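Local coordinates for envelope glycoprotein (Thogoto virus, PDB 5XEA) that probably attaches the virion to its host-cell receptor and then induces fusion of the viral envelope with the host membrane, at residues G271-S274 / W275-T279. Sequence-based numbering, arbitrary orientation.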
loop_
_atom_site.group_PDB
_atom_site.type_symbol
_atom_site.label_atom_id
_atom_site.label_comp_id
_atom_site.label_asym_id
_atom_site.label_seq_id
_atom_site.Cartn_x
_atom_site.Cartn_y
_atom_site.Cartn_z
ATOM N N GLY B 271 -16.342 -0.783 9.696
ATOM C CA GLY B 271 -17.777 -0.920 9.534
ATOM C C GLY B 271 -18.257 -1.210 8.124
ATOM O O GLY B 271 -19.122 -0.493 7.613
ATOM N N ASN B 272 -17.695 -2.231 7.475
ATOM C CA ASN B 272 -18.208 -2.718 6.195
ATOM C C ASN B 272 -18.018 -1.709 5.063
ATOM O O ASN B 272 -18.775 -1.712 4.090
ATOM C CB ASN B 272 -19.690 -3.103 6.310
ATOM C CG ASN B 272 -20.131 -4.092 5.246
ATOM O OD1 ASN B 272 -19.400 -4.371 4.293
ATOM N ND2 ASN B 272 -21.339 -4.626 5.402
ATOM N N LYS B 273 -17.033 -0.822 5.166
ATOM C CA LYS B 273 -16.738 0.060 4.047
ATOM C C LYS B 273 -15.991 -0.697 2.952
ATOM O O LYS B 273 -15.215 -1.626 3.214
ATOM C CB LYS B 273 -15.906 1.267 4.497
ATOM C CG LYS B 273 -16.607 2.177 5.470
ATOM C CD LYS B 273 -15.718 3.340 5.881
ATOM C CE LYS B 273 -16.242 4.052 7.130
ATOM N NZ LYS B 273 -17.727 3.950 7.280
ATOM N N SER B 274 -16.226 -0.287 1.710
ATOM C CA SER B 274 -15.385 -0.755 0.618
ATOM C C SER B 274 -13.920 -0.511 0.963
ATOM O O SER B 274 -13.556 0.537 1.504
ATOM C CB SER B 274 -15.743 -0.033 -0.683
ATOM O OG SER B 274 -14.760 -0.289 -1.676
ATOM N N TRP B 275 -13.082 -1.503 0.669
ATOM C CA TRP B 275 -11.648 -1.365 0.855
ATOM C C TRP B 275 -11.034 -0.322 -0.067
ATOM O O TRP B 275 -9.882 0.069 0.148
ATOM C CB TRP B 275 -10.980 -2.727 0.625
ATOM C CG TRP B 275 -11.269 -3.716 1.723
ATOM C CD1 TRP B 275 -11.834 -4.957 1.587
ATOM C CD2 TRP B 275 -10.980 -3.558 3.120
ATOM N NE1 TRP B 275 -11.917 -5.574 2.819
ATOM C CE2 TRP B 275 -11.399 -4.736 3.772
ATOM C CE3 TRP B 275 -10.390 -2.536 3.884
ATOM C CZ2 TRP B 275 -11.259 -4.920 5.145
ATOM C CZ3 TRP B 275 -10.258 -2.719 5.259
ATOM C CH2 TRP B 275 -10.690 -3.907 5.871
ATOM N N THR B 276 -11.762 0.122 -1.098
ATOM C CA THR B 276 -11.266 1.177 -1.975
ATOM C C THR B 276 -11.201 2.541 -1.281
ATOM O O THR B 276 -10.608 3.465 -1.843
ATOM C CB THR B 276 -12.146 1.296 -3.223
ATOM O OG1 THR B 276 -13.476 1.685 -2.840
ATOM C CG2 THR B 276 -12.201 -0.072 -4.044
ATOM N N VAL B 277 -11.762 2.689 -0.081
ATOM C CA VAL B 277 -11.642 3.949 0.657
ATOM C C VAL B 277 -10.772 3.824 1.897
ATOM O O VAL B 277 -10.536 4.831 2.569
ATOM C CB VAL B 277 -13.018 4.549 1.027
ATOM C CG1 VAL B 277 -13.897 4.688 -0.203
ATOM C CG2 VAL B 277 -13.713 3.720 2.107
ATOM N N VAL B 278 -10.260 2.640 2.212
ATOM C CA VAL B 278 -9.447 2.473 3.413
ATOM C C VAL B 278 -7.978 2.637 3.031
ATOM O O VAL B 278 -7.454 1.906 2.189
ATOM C CB VAL B 278 -9.709 1.119 4.089
ATOM C CG1 VAL B 278 -8.896 1.022 5.387
ATOM C CG2 VAL B 278 -11.199 0.943 4.395
ATOM N N THR B 279 -7.309 3.593 3.668
ATOM C CA THR B 279 -5.919 3.908 3.372
ATOM C C THR B 279 -4.978 2.819 3.887
ATOM O O THR B 279 -5.071 2.426 5.051
ATOM C CB THR B 279 -5.556 5.226 4.048
ATOM O OG1 THR B 279 -6.327 6.290 3.478
ATOM C CG2 THR B 279 -4.083 5.478 3.885
#
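Ser274 and Thr276 meet hydroxyl to hydroxyl: Ser274 OG lies 2.6 Å from Thr276 OG1 in a short hydrogen bond whose proton could come from either partner. The serine OG gets there by standing opposite its own backbone N (chi1 168°), beside its carbonyl carbon and so on the side where the chain goes on; Thr276 OG1 fits between its backbone N and carbonyl carbon. The threonine methyl also comes close, with CG2 3.5 Å from Ser274 OG.

The carbonyl of Ser274 has a separate job. Its O accepts from Val277 N at 3.2 Å, with a nearly straight N-H (169°), but the donor sits 53° out of the carbonyl plane rather than on a lone pair. One residue on, Trp275 O receives Val278 N in a weak bond of 3.3 Å. Two valine methyls flank the oxygen of Ser274: Val277 CG2 tightly, at 3.2 Å from Ser274 O, Val278 CG2 at an ordinary 3.8 Å. Val277 CG2 also reaches back to Lys273 CB at 4.1 Å, and Val278 CG1 lies in the plane of the Trp275 indole, at its edge.

Within the chain, Gln418 NE2 hydrogen-bonds to Val277 O, and the backbones of Ser274 and Thr276 are hydrogen-bonded to those of Gly169 and Val417 respectively. His286 of the second subunit meets the Trp275 ring edge-to-face, and Lys273 makes a long, weak ion pair with Asp421 of the third.

Backbone angles and bonds together describe two overlapping type I beta turns, Ser274-Val277 and Trp275-Val278, in the loop leading into the long helix 282-327 of this gp64-family, class III fusion glycoprotein, where the three subunits meet.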